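Local coordinates for protein Bd3459 (Bdellovibrio bacteriovorus, PDB 5CEC) that is a predatory endopeptidase of the peptidase S13 family, probably cutting peptidoglycan peptides, and is bound by the immunity protein Bd3460, at residues T76-V81 with I311-S316; A80-G85 with A274-A279; P239-L244 with K324-S329; N249-Y254 with T355-S360. The protein carries 1 engineered substitution. All coordinates share one frame; numbering follows the deposited sequence.

Contact 1. Residues T76-V81 with I311-S316; sequences TTLWAV and IKVLYS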
loop_
_atom_site.group_PDB
_atom_site.type_symbol
_atom_site.label_atom_id
_atom_site.label_comp_id
_atom_site.label_asym_id
_atom_site.label_seq_id
_atom_site.Cartn_x
_atom_site.Cartn_y
_atom_site.Cartn_z
ATOM N N THR A 76 2.300 -3.460 13.587
ATOM C CA THR A 76 2.832 -4.819 13.281
ATOM C C THR A 76 4.340 -4.756 12.923
ATOM O O THR A 76 5.091 -5.640 13.316
ATOM C CB THR A 76 1.992 -5.436 12.169
ATOM O OG1 THR A 76 0.619 -5.422 12.595
ATOM C CG2 THR A 76 2.434 -6.844 11.842
ATOM N N THR A 77 4.725 -3.709 12.189
ATOM C CA THR A 77 6.130 -3.466 11.811
ATOM C C THR A 77 6.970 -3.329 13.074
ATOM O O THR A 77 8.013 -3.970 13.182
ATOM C CB THR A 77 6.222 -2.224 10.928
ATOM O OG1 THR A 77 5.527 -2.479 9.707
ATOM C CG2 THR A 77 7.600 -1.876 10.582
ATOM N N LEU A 78 6.531 -2.508 14.023
ATOM C CA LEU A 78 7.279 -2.341 15.286
ATOM C C LEU A 78 7.411 -3.694 15.994
ATOM O O LEU A 78 8.503 -4.062 16.452
ATOM C CB LEU A 78 6.543 -1.363 16.191
ATOM C CG LEU A 78 7.082 -1.273 17.615
ATOM C CD1 LEU A 78 8.545 -0.839 17.663
ATOM C CD2 LEU A 78 6.238 -0.351 18.463
ATOM N N TRP A 79 6.300 -4.422 16.117
ATOM C CA TRP A 79 6.316 -5.701 16.831
ATOM C C TRP A 79 7.345 -6.638 16.183
ATOM O O TRP A 79 8.171 -7.237 16.885
ATOM C CB TRP A 79 4.923 -6.343 16.847
ATOM C CG TRP A 79 4.771 -7.507 17.728
ATOM C CD1 TRP A 79 5.561 -7.858 18.810
ATOM C CD2 TRP A 79 3.706 -8.446 17.704
ATOM N NE1 TRP A 79 5.054 -8.963 19.425
ATOM C CE2 TRP A 79 3.920 -9.350 18.764
ATOM C CE3 TRP A 79 2.601 -8.639 16.870
ATOM C CZ2 TRP A 79 3.059 -10.371 19.031
ATOM C CZ3 TRP A 79 1.767 -9.686 17.140
ATOM C CH2 TRP A 79 2.015 -10.550 18.184
ATOM N N ALA A 80 7.306 -6.758 14.851
ATOM C CA ALA A 80 8.222 -7.643 14.146
ATOM C C ALA A 80 9.693 -7.172 14.305
ATOM O O ALA A 80 10.601 -7.995 14.456
ATOM C CB ALA A 80 7.815 -7.768 12.688
ATOM N N VAL A 81 9.935 -5.866 14.154
ATOM C CA VAL A 81 11.299 -5.332 14.310
ATOM C C VAL A 81 11.842 -5.650 15.695
ATOM O O VAL A 81 12.983 -6.057 15.845
ATOM C CB VAL A 81 11.352 -3.821 14.000
ATOM C CG1 VAL A 81 12.650 -3.155 14.478
ATOM C CG2 VAL A 81 11.127 -3.590 12.520
ATOM N N ILE A 311 1.877 7.916 17.747
ATOM C CA ILE A 311 3.126 8.656 17.928
ATOM C C ILE A 311 4.133 7.813 18.716
ATOM O O ILE A 311 5.291 7.741 18.344
ATOM C CB ILE A 311 2.886 9.987 18.624
ATOM C CG1 ILE A 311 1.899 10.846 17.807
ATOM C CG2 ILE A 311 4.212 10.698 18.851
ATOM C CD1 ILE A 311 2.373 11.184 16.398
ATOM N N LYS A 312 3.694 7.159 19.778
ATOM C CA LYS A 312 4.591 6.310 20.571
ATOM C C LYS A 312 5.169 5.154 19.771
ATOM O O LYS A 312 6.347 4.825 19.853
ATOM C CB LYS A 312 3.917 5.772 21.817
ATOM C CG LYS A 312 3.522 6.835 22.841
ATOM C CD LYS A 312 2.748 6.226 24.000
ATOM C CE LYS A 312 3.639 5.412 24.924
ATOM N NZ LYS A 312 4.561 6.238 25.768
ATOM N N VAL A 313 4.328 4.590 18.910
ATOM C CA VAL A 313 4.776 3.531 18.014
ATOM C C VAL A 313 5.849 4.045 17.067
ATOM O O VAL A 313 6.874 3.363 16.865
ATOM C CB VAL A 313 3.566 2.929 17.254
ATOM C CG1 VAL A 313 4.000 2.099 16.049
ATOM C CG2 VAL A 313 2.733 2.089 18.209
ATOM N N LEU A 314 5.632 5.221 16.487
ATOM C CA LEU A 314 6.650 5.808 15.594
ATOM C C LEU A 314 7.980 6.053 16.328
ATOM O O LEU A 314 9.061 5.724 15.812
ATOM C CB LEU A 314 6.150 7.088 14.951
ATOM C CG LEU A 314 5.048 6.820 13.884
ATOM C CD1 LEU A 314 4.239 8.089 13.661
ATOM C CD2 LEU A 314 5.616 6.274 12.578
ATOM N N TYR A 315 7.900 6.637 17.524
ATOM C CA TYR A 315 9.100 6.899 18.328
ATOM C C TYR A 315 9.873 5.619 18.583
ATOM O O TYR A 315 11.107 5.547 18.384
ATOM C CB TYR A 315 8.714 7.522 19.655
ATOM C CG TYR A 315 9.890 7.733 20.541
ATOM C CD1 TYR A 315 10.360 6.718 21.367
ATOM C CD2 TYR A 315 10.562 8.940 20.527
ATOM C CE1 TYR A 315 11.451 6.915 22.175
ATOM C CE2 TYR A 315 11.670 9.149 21.312
ATOM C CZ TYR A 315 12.133 8.134 22.156
ATOM O OH TYR A 315 13.209 8.286 22.942
ATOM N N SER A 316 9.153 4.580 18.993
ATOM C CA SER A 316 9.758 3.288 19.319
ATOM C C SER A 316 10.319 2.568 18.104
ATOM O O SER A 316 11.381 1.943 18.186
ATOM C CB SER A 316 8.770 2.403 20.087
ATOM O OG SER A 316 8.457 2.956 21.348
#

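Contact 2. Residues A80-G85 with A274-A279; sequences AVDRLG and AGKMQA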
loop_
_atom_site.group_PDB
_atom_site.type_symbol
_atom_site.label_atom_id
_atom_site.label_comp_id
_atom_site.label_asym_id
_atom_site.label_seq_id
_atom_site.Cartn_x
_atom_site.Cartn_y
_atom_site.Cartn_z
ATOM N N ALA A 80 7.306 -6.758 14.851
ATOM C CA ALA A 80 8.222 -7.643 14.146
ATOM C C ALA A 80 9.693 -7.172 14.305
ATOM O O ALA A 80 10.601 -7.995 14.456
ATOM C CB ALA A 80 7.815 -7.768 12.688
ATOM N N VAL A 81 9.935 -5.866 14.154
ATOM C CA VAL A 81 11.299 -5.332 14.310
ATOM C C VAL A 81 11.842 -5.650 15.695
ATOM O O VAL A 81 12.983 -6.057 15.845
ATOM C CB VAL A 81 11.352 -3.821 14.000
ATOM C CG1 VAL A 81 12.650 -3.155 14.478
ATOM C CG2 VAL A 81 11.127 -3.590 12.520
ATOM N N ASP A 82 11.010 -5.475 16.708
ATOM C CA ASP A 82 11.426 -5.761 18.106
ATOM C C ASP A 82 11.623 -7.263 18.350
ATOM O O ASP A 82 12.574 -7.663 19.020
ATOM C CB ASP A 82 10.407 -5.185 19.100
ATOM C CG ASP A 82 10.680 -3.745 19.462
ATOM O OD1 ASP A 82 11.709 -3.156 19.002
ATOM O OD2 ASP A 82 9.864 -3.215 20.241
ATOM N N ARG A 83 10.731 -8.102 17.843
ATOM C CA ARG A 83 10.805 -9.530 18.129
ATOM C C ARG A 83 11.875 -10.240 17.293
ATOM O O ARG A 83 12.499 -11.192 17.773
ATOM C CB ARG A 83 9.471 -10.201 17.849
ATOM C CG ARG A 83 8.494 -10.116 18.976
ATOM C CD ARG A 83 8.820 -11.176 20.045
ATOM N NE ARG A 83 8.631 -12.539 19.522
ATOM C CZ ARG A 83 7.462 -13.163 19.364
ATOM N NH1 ARG A 83 6.323 -12.613 19.776
ATOM N NH2 ARG A 83 7.428 -14.369 18.804
ATOM N N LEU A 84 12.054 -9.816 16.050
ATOM C CA LEU A 84 12.947 -10.509 15.108
ATOM C C LEU A 84 14.221 -9.784 14.751
ATOM O O LEU A 84 15.251 -10.425 14.495
ATOM C CB LEU A 84 12.188 -10.834 13.833
ATOM C CG LEU A 84 10.911 -11.665 13.998
ATOM C CD1 LEU A 84 10.198 -11.735 12.663
ATOM C CD2 LEU A 84 11.206 -13.047 14.546
ATOM N N GLY A 85 14.146 -8.462 14.697
ATOM C CA GLY A 85 15.236 -7.619 14.227
ATOM C C GLY A 85 15.085 -7.327 12.734
ATOM O O GLY A 85 14.665 -8.181 11.962
ATOM N N ALA A 274 1.502 -4.231 26.207
ATOM C CA ALA A 274 1.425 -3.923 27.616
ATOM C C ALA A 274 2.823 -3.771 28.191
ATOM O O ALA A 274 3.088 -2.842 28.950
ATOM C CB ALA A 274 0.644 -5.000 28.362
ATOM N N GLY A 275 3.711 -4.703 27.862
ATOM C CA GLY A 275 5.095 -4.607 28.294
ATOM C C GLY A 275 5.910 -3.519 27.633
ATOM O O GLY A 275 6.786 -2.950 28.270
ATOM N N LYS A 276 5.607 -3.203 26.371
ATOM C CA LYS A 276 6.361 -2.190 25.629
ATOM C C LYS A 276 5.948 -0.767 26.011
ATOM O O LYS A 276 6.785 0.128 26.137
ATOM C CB LYS A 276 6.130 -2.426 24.130
ATOM C CG LYS A 276 6.899 -1.523 23.192
ATOM C CD LYS A 276 8.373 -1.829 23.143
ATOM C CE LYS A 276 9.087 -0.821 22.269
ATOM N NZ LYS A 276 10.489 -1.218 22.007
ATOM N N MET A 277 4.647 -0.567 26.172
ATOM C CA MET A 277 4.054 0.763 26.262
ATOM C C MET A 277 3.283 0.998 27.536
ATOM O O MET A 277 2.791 2.088 27.723
ATOM C CB MET A 277 3.099 0.981 25.074
ATOM C CG MET A 277 3.714 0.740 23.718
ATOM S SD MET A 277 4.795 2.094 23.243
ATOM C CE MET A 277 5.056 1.774 21.520
ATOM N N GLN A 278 3.142 -0.036 28.370
ATOM C CA GLN A 278 2.271 0.023 29.557
ATOM C C GLN A 278 0.868 0.410 29.073
ATOM O O GLN A 278 0.153 1.166 29.724
ATOM C CB GLN A 278 2.828 0.972 30.636
ATOM C CG GLN A 278 4.142 0.504 31.251
ATOM C CD GLN A 278 5.294 0.497 30.256
ATOM O OE1 GLN A 278 5.645 1.545 29.698
ATOM N NE2 GLN A 278 5.873 -0.682 30.003
ATOM N N ALA A 279 0.492 -0.129 27.911
ATOM C CA ALA A 279 -0.784 0.121 27.294
ATOM C C ALA A 279 -1.732 -1.013 27.626
ATOM O O ALA A 279 -1.318 -2.128 27.965
ATOM C CB ALA A 279 -0.611 0.231 25.788
#

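Contact 3. Residues P239-L244 with K324-S329; sequences PLKTIL and KGYDLS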
loop_
_atom_site.group_PDB
_atom_site.type_symbol
_atom_site.label_atom_id
_atom_site.label_comp_id
_atom_site.label_asym_id
_atom_site.label_seq_id
_atom_site.Cartn_x
_atom_site.Cartn_y
_atom_site.Cartn_z
ATOM N N PRO A 239 15.978 -9.793 3.923
ATOM C CA PRO A 239 15.858 -9.433 5.337
ATOM C C PRO A 239 14.475 -8.874 5.658
ATOM O O PRO A 239 13.778 -8.318 4.792
ATOM C CB PRO A 239 16.942 -8.391 5.552
ATOM C CG PRO A 239 17.402 -7.957 4.210
ATOM C CD PRO A 239 17.019 -9.018 3.220
ATOM N N LEU A 240 14.111 -8.974 6.933
ATOM C CA LEU A 240 12.813 -8.501 7.381
ATOM C C LEU A 240 12.521 -7.058 6.976
ATOM O O LEU A 240 11.398 -6.758 6.572
ATOM C CB LEU A 240 12.682 -8.660 8.901
ATOM C CG LEU A 240 11.361 -8.197 9.498
ATOM C CD1 LEU A 240 10.195 -9.050 9.050
ATOM C CD2 LEU A 240 11.453 -8.112 11.007
ATOM N N LYS A 241 13.523 -6.186 7.039
ATOM C CA LYS A 241 13.307 -4.792 6.646
ATOM C C LYS A 241 12.722 -4.704 5.219
ATOM O O LYS A 241 11.906 -3.840 4.949
ATOM C CB LYS A 241 14.592 -3.957 6.788
ATOM C CG LYS A 241 15.727 -4.409 5.876
ATOM C CD LYS A 241 17.044 -3.682 6.011
ATOM C CE LYS A 241 18.011 -4.276 5.006
ATOM N NZ LYS A 241 19.261 -3.507 4.832
ATOM N N THR A 242 13.231 -5.543 4.313
ATOM C CA THR A 242 12.772 -5.575 2.923
ATOM C C THR A 242 11.313 -6.062 2.824
ATOM O O THR A 242 10.498 -5.531 2.054
ATOM C CB THR A 242 13.699 -6.440 2.075
ATOM O OG1 THR A 242 15.024 -5.935 2.208
ATOM C CG2 THR A 242 13.264 -6.515 0.620
ATOM N N ILE A 243 11.024 -7.123 3.545
ATOM C CA ILE A 243 9.655 -7.662 3.604
ATOM C C ILE A 243 8.689 -6.589 4.117
ATOM O O ILE A 243 7.588 -6.384 3.575
ATOM C CB ILE A 243 9.602 -8.941 4.473
ATOM C CG1 ILE A 243 10.435 -10.044 3.799
ATOM C CG2 ILE A 243 8.133 -9.374 4.721
ATOM C CD1 ILE A 243 10.656 -11.234 4.704
ATOM N N LEU A 244 9.112 -5.903 5.174
ATOM C CA LEU A 244 8.321 -4.806 5.748
ATOM C C LEU A 244 8.146 -3.642 4.774
ATOM O O LEU A 244 7.049 -3.110 4.614
ATOM C CB LEU A 244 8.938 -4.311 7.062
ATOM C CG LEU A 244 8.917 -5.336 8.190
ATOM C CD1 LEU A 244 9.832 -4.889 9.303
ATOM C CD2 LEU A 244 7.534 -5.598 8.746
ATOM N N LYS A 324 20.258 -0.131 14.625
ATOM C CA LYS A 324 20.854 -0.950 13.579
ATOM C C LYS A 324 21.240 -0.133 12.353
ATOM O O LYS A 324 21.509 -0.706 11.301
ATOM C CB LYS A 324 19.885 -2.049 13.161
ATOM C CG LYS A 324 19.223 -2.787 14.305
ATOM C CD LYS A 324 20.141 -3.736 14.979
ATOM C CE LYS A 324 19.348 -4.725 15.829
ATOM N NZ LYS A 324 20.278 -5.809 16.174
ATOM N N GLY A 325 21.276 1.188 12.491
ATOM C CA GLY A 325 21.677 2.089 11.417
ATOM C C GLY A 325 20.622 2.360 10.373
ATOM O O GLY A 325 20.963 2.815 9.299
ATOM N N TYR A 326 19.345 2.138 10.705
ATOM C CA TYR A 326 18.274 2.285 9.746
ATOM C C TYR A 326 17.374 3.470 10.094
ATOM O O TYR A 326 17.405 3.979 11.216
ATOM C CB TYR A 326 17.432 1.025 9.633
ATOM C CG TYR A 326 18.200 -0.178 9.142
ATOM C CD1 TYR A 326 18.859 -0.130 7.923
ATOM C CD2 TYR A 326 18.195 -1.379 9.842
ATOM C CE1 TYR A 326 19.542 -1.225 7.442
ATOM C CE2 TYR A 326 18.853 -2.498 9.351
ATOM C CZ TYR A 326 19.538 -2.408 8.148
ATOM O OH TYR A 326 20.209 -3.471 7.584
ATOM N N ASP A 327 16.575 3.880 9.112
ATOM C CA ASP A 327 15.633 4.994 9.208
ATOM C C ASP A 327 14.209 4.439 8.941
ATOM O O ASP A 327 14.028 3.292 8.451
ATOM C CB ASP A 327 15.893 6.046 8.080
ATOM C CG ASP A 327 17.252 6.732 8.171
ATOM O OD1 ASP A 327 17.835 6.825 9.248
ATOM O OD2 ASP A 327 17.712 7.225 7.127
ATOM N N LEU A 328 13.186 5.238 9.239
ATOM C CA LEU A 328 11.815 4.816 8.931
ATOM C C LEU A 328 11.668 4.480 7.436
ATOM O O LEU A 328 10.920 3.565 7.084
ATOM C CB LEU A 328 10.796 5.857 9.378
ATOM C CG LEU A 328 10.556 5.999 10.888
ATOM C CD1 LEU A 328 9.654 7.156 11.200
ATOM C CD2 LEU A 328 9.996 4.708 11.476
ATOM N N SER A 329 12.417 5.177 6.567
ATOM C CA SER A 329 12.369 4.913 5.116
ATOM C C SER A 329 12.904 3.533 4.699
ATOM O O SER A 329 12.736 3.146 3.564
ATOM C CB SER A 329 13.139 5.982 4.363
ATOM O OG SER A 329 14.506 5.940 4.737
#

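Contact 4. Residues N249-Y254 with T355-S360; sequences NQSNNY and TAKTGS. With SO4 (sulfate ion), chain C.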
loop_
_atom_site.group_PDB
_atom_site.type_symbol
_atom_site.label_atom_id
_atom_site.label_comp_id
_atom_site.label_asym_id
_atom_site.label_seq_id
_atom_site.Cartn_x
_atom_site.Cartn_y
_atom_site.Cartn_z
ATOM N N ASN A 249 4.720 -0.523 1.432
ATOM C CA ASN A 249 4.553 0.163 0.147
ATOM C C ASN A 249 3.167 -0.188 -0.430
ATOM O O ASN A 249 2.422 0.719 -0.855
ATOM C CB ASN A 249 5.613 -0.273 -0.880
ATOM C CG ASN A 249 6.924 0.471 -0.778
ATOM O OD1 ASN A 249 7.066 1.437 -0.050
ATOM N ND2 ASN A 249 7.914 -0.012 -1.534
ATOM N N GLN A 250 2.859 -1.484 -0.420
ATOM C CA GLN A 250 1.630 -2.001 -1.042
ATOM C C GLN A 250 0.414 -1.845 -0.140
ATOM O O GLN A 250 -0.700 -1.842 -0.624
ATOM C CB GLN A 250 1.782 -3.490 -1.313
ATOM C CG GLN A 250 2.838 -3.882 -2.314
ATOM C CD GLN A 250 2.715 -5.336 -2.618
ATOM O OE1 GLN A 250 2.748 -6.188 -1.721
ATOM N NE2 GLN A 250 2.568 -5.655 -3.892
ATOM N N SER A 251 0.628 -1.798 1.175
ATOM C CA SER A 251 -0.405 -2.020 2.185
ATOM C C SER A 251 -0.871 -3.487 2.119
ATOM O O SER A 251 -2.051 -3.802 2.020
ATOM C CB SER A 251 -1.562 -1.057 2.073
ATOM O OG SER A 251 -2.211 -1.006 3.341
ATOM N N ASN A 252 0.080 -4.403 2.209
ATOM C CA ASN A 252 -0.163 -5.811 1.926
ATOM C C ASN A 252 -0.749 -6.540 3.149
ATOM O O ASN A 252 -0.032 -6.800 4.121
ATOM C CB ASN A 252 1.142 -6.489 1.467
ATOM C CG ASN A 252 0.916 -7.875 0.992
ATOM O OD1 ASN A 252 0.247 -8.667 1.673
ATOM N ND2 ASN A 252 1.441 -8.182 -0.176
ATOM N N ASN A 253 -2.032 -6.882 3.069
ATOM C CA ASN A 253 -2.711 -7.553 4.184
ATOM C C ASN A 253 -2.130 -8.934 4.476
ATOM O O ASN A 253 -2.063 -9.333 5.647
ATOM C CB ASN A 253 -4.190 -7.682 3.901
ATOM C CG ASN A 253 -4.904 -6.366 3.932
ATOM O OD1 ASN A 253 -4.367 -5.318 4.279
ATOM N ND2 ASN A 253 -6.164 -6.421 3.545
ATOM N N TYR A 254 -1.775 -9.673 3.427
ATOM C CA TYR A 254 -1.261 -11.026 3.607
ATOM C C TYR A 254 -0.003 -11.033 4.444
ATOM O O TYR A 254 0.133 -11.845 5.409
ATOM C CB TYR A 254 -0.998 -11.733 2.244
ATOM C CG TYR A 254 -0.382 -13.094 2.384
ATOM C CD1 TYR A 254 -1.156 -14.242 2.534
ATOM C CD2 TYR A 254 1.004 -13.252 2.418
ATOM C CE1 TYR A 254 -0.589 -15.487 2.690
ATOM C CE2 TYR A 254 1.569 -14.508 2.562
ATOM C CZ TYR A 254 0.788 -15.627 2.702
ATOM O OH TYR A 254 1.341 -16.857 2.892
ATOM N N THR A 355 7.701 10.281 5.185
ATOM C CA THR A 355 7.724 8.818 5.226
ATOM C C THR A 355 6.427 8.439 5.890
ATOM O O THR A 355 6.210 8.843 7.037
ATOM C CB THR A 355 8.932 8.289 6.011
ATOM O OG1 THR A 355 10.137 8.887 5.491
ATOM C CG2 THR A 355 9.055 6.819 5.938
ATOM N N ALA A 356 5.560 7.685 5.242
ATOM C CA ALA A 356 4.189 7.551 5.771
ATOM C C ALA A 356 3.500 6.275 5.311
ATOM O O ALA A 356 3.827 5.715 4.249
ATOM C CB ALA A 356 3.339 8.746 5.400
ATOM N N LYS A 357 2.523 5.861 6.114
ATOM C CA LYS A 357 1.659 4.738 5.849
ATOM C C LYS A 357 0.224 5.256 5.825
ATOM O O LYS A 357 -0.206 5.971 6.696
ATOM C CB LYS A 357 1.795 3.677 6.957
ATOM C CG LYS A 357 0.895 2.439 6.765
ATOM C CD LYS A 357 1.423 1.513 5.670
ATOM C CE LYS A 357 0.350 0.546 5.185
ATOM N NZ LYS A 357 -0.650 1.218 4.292
ATOM N N THR A 358 -0.518 4.848 4.802
ATOM C CA THR A 358 -1.923 5.147 4.599
ATOM C C THR A 358 -2.852 4.106 5.223
ATOM O O THR A 358 -2.463 2.962 5.483
ATOM C CB THR A 358 -2.184 5.189 3.095
ATOM O OG1 THR A 358 -1.691 3.992 2.512
ATOM C CG2 THR A 358 -1.516 6.384 2.421
ATOM N N GLY A 359 -4.117 4.484 5.358
ATOM C CA GLY A 359 -5.168 3.533 5.692
ATOM C C GLY A 359 -6.521 3.997 5.234
ATOM O O GLY A 359 -6.772 5.192 5.158
ATOM N N SER A 360 -7.343 3.036 4.830
ATOM C CA SER A 360 -8.691 3.270 4.341
ATOM C C SER A 360 -9.603 2.115 4.751
ATOM O O SER A 360 -9.337 0.975 4.376
ATOM C CB SER A 360 -8.674 3.345 2.807
ATOM O OG SER A 360 -7.616 4.126 2.306
HETATM S S SO4 C . -4.394 1.495 2.060
HETATM O O1 SO4 C . -4.453 1.236 0.590
HETATM O O2 SO4 C . -5.334 2.541 2.490
HETATM O O3 SO4 C . -4.599 0.144 2.777
HETATM O O4 SO4 C . -3.022 1.874 2.432
#

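Contact 1. Residues T76-V81 with I311-S316
Leu78 of helix 72-84, the helix that follows Ser70 and carries Lys73 of a probable SxxK motif, meets Val313 and Ser316 of helix 307-322 in a van der Waals contact between two helices, without a hydrogen bond. The two backbones come close here, with Leu78 CA and Val313 CA 6.9 Å apart. Leu78 does all the touching on its side. Its CG stands anti to the backbone N (chi1 170°), which sends both methyls across the gap, and they divide the opposite helix between them. Leu78 CD1 comes to rest on the backbone of Ser316, 3.9 Å from the carbonyl carbon C. Leu78 CD2 reaches one turn back and lies 4.1 Å from Val313 CG1. The CB of Ser316 sits between the two methyls, at 4.1 Å from both CD1 and CD2 of Leu78. The summed buried area is a modest 143 Å². Helix 265-277 packs on the same leucine: Tyr272 and Met277 touch Leu78, and Met277 also packs on Ser316. A leucine lying across residues i and i+3 of a neighbouring helix, here Val313 and Ser316, is ordinary helix-helix packing, in this case inside the helical part of a fold of the penicillin-binding protein and serine beta-lactamase type.

Contact 2. Residues A80-G85 with A274-A279
Lys276 and Asp82 form an interhelical salt bridge between the C-terminal turns of helices 265-277 and 72-84. The backbones stay well apart, Asp82 CA and Lys276 CA being 9.7 Å from each other, and the two side chains reach across the gap from opposite directions. The lysine leaves its helix with CB pointing toward helix 72-84. Its CG is anti to the backbone N (chi1 -176°), and a bend about the CB-CG bond (chi2 72°) redirects the chain, which then runs extended to the ammonium group. CB and CG do not yet reach the aspartate. Lys276 CD is the first to come near, 3.5 Å from Asp82 OD2. Next, Lys276 CE closes to 3.2 Å from that oxygen, while on another side it packs against Ser316 CB of helix 307-322. Finally Lys276 NZ donates to Asp82 OD2 over 2.7 Å, meeting the oxygen on its syn side and 23° out of the carboxylate plane. That oxygen is also hydrogen-bonded to Tyr272 OH, one turn before Lys276 on the same helix, so helix 265-277 grips one carboxylate oxygen with two side chains. The pairing is one-sided: Asp82 OD1 lies 3.8 Å from Lys276 NZ and is instead hydrogen-bonded to Ser320 OG of helix 307-322.

Contact 3. Residues P239-L244 with K324-S329
Lys241 lies across the ring of Tyr326 and bonds to its hydroxyl, joining the first turn of helix 240-250 to the loop after helix 307-322. The close-packed part is centred on this pair, whose side chains cross at about a right angle. Lys241 CG sits between the backbone N and the carbonyl carbon (chi1 63°), and from there the chain runs straight out over the aromatic face. The evidence for a CH-pi contact is that Lys241 CD stands 4.0 Å from the Tyr326 ring centroid, 30° off the ring normal. Lys241 CD is also 3.5 Å from Tyr326 CZ, so the methylene is displaced toward the hydroxyl end. Beyond it, Lys241 NZ donates to Tyr326 OH over 2.9 Å; Tyr326 OH is also hydrogen-bonded to Asp87 OD1, its stronger partner. On the other face of the ring, Lys324 O lies 3.6 Å above the plane, offset toward the rim. The rest is loose: the closest CA atoms of the two segments, those of Lys241 and Tyr326, are 9.2 Å apart, and Gly325, Asp327 and the Lys324 side chain belong to exposed residues. Gly325, with positive phi, is the C-prime residue of the Schellman motif ending helix 307-322. On the lysine's own helix, Leu240 and Leu244 pack on helix 72-84, Leu328 lies against helix 307-322, and the loop continues to strand 333-334.

Contact 4. Residues N249-Y254 with T355-S360
Ser251 OG is the polar atom that joins the two segments and a bound sulfate. It donates to the sulfate O3 over 2.7 Å, and receives a weak hydrogen bond from Lys357 NZ at 2.9 Å; Ser70 OG, itself bonded to the sulfate, is a further weak partner. Lys357 starts out extended from strand 354-361 but is bent at chi2 (75°) and chi4 (76°), which folds its ammonium group back alongside the strand. There Lys357 NZ also donates to Thr358 O, 2.8 Å away, a second bond that holds the ammonium group beside the strand; the sulfate O4 lies 3.1 Å from this nitrogen. The strand supplies two more grips: Thr358 OG1 to sulfate O4 at 2.5 Å and Ser360 OG to sulfate O2 at 2.8 Å. Ser251 and Asn253 with Lys357, Thr358 and Gly359 fit the SxN and KTG motifs of penicillin-binding proteins, so the ion, probably from the crystallisation liquor, appears to occupy the active-site cleft. Asn253 OD1 bonds to Lys73 NZ of the probable SxxK motif. Asn252 ND2 donates to Gln250 OE1 at 2.8 Å, a nearly straight bond (173°) across the turn. Ser251, with positive phi, links helix 240-250 to helix 253-262, which Asn252 N-caps; the facing strand 354-361 is flanked by strands 333-334 and 364-373.

Overall arrangement
Contacts 1 and 2 use helix 72-84, contact 3 packs on it, and contact 4 lies at the probable active site. The centres of contacts 1 and 2 are 7 Å apart; Met277 CE joins them, lying 3.9 Å from Leu78 CD2. Contact 3 meets the helix from another direction, Leu244 CD1 being 3.7 Å from Val81 CG2. It shares helix 240-250 with contact 4, and Ser329 N approaches Thr355 CG2 to 3.8 Å. Contact 4 alone holds the sulfate. Contact 1 stays about 6 Å from contact 4 at the nearest atoms and contact 2 about 11 Å, so both are structural packing away from the sulfate, connected to its site through the helix that bears Lys73.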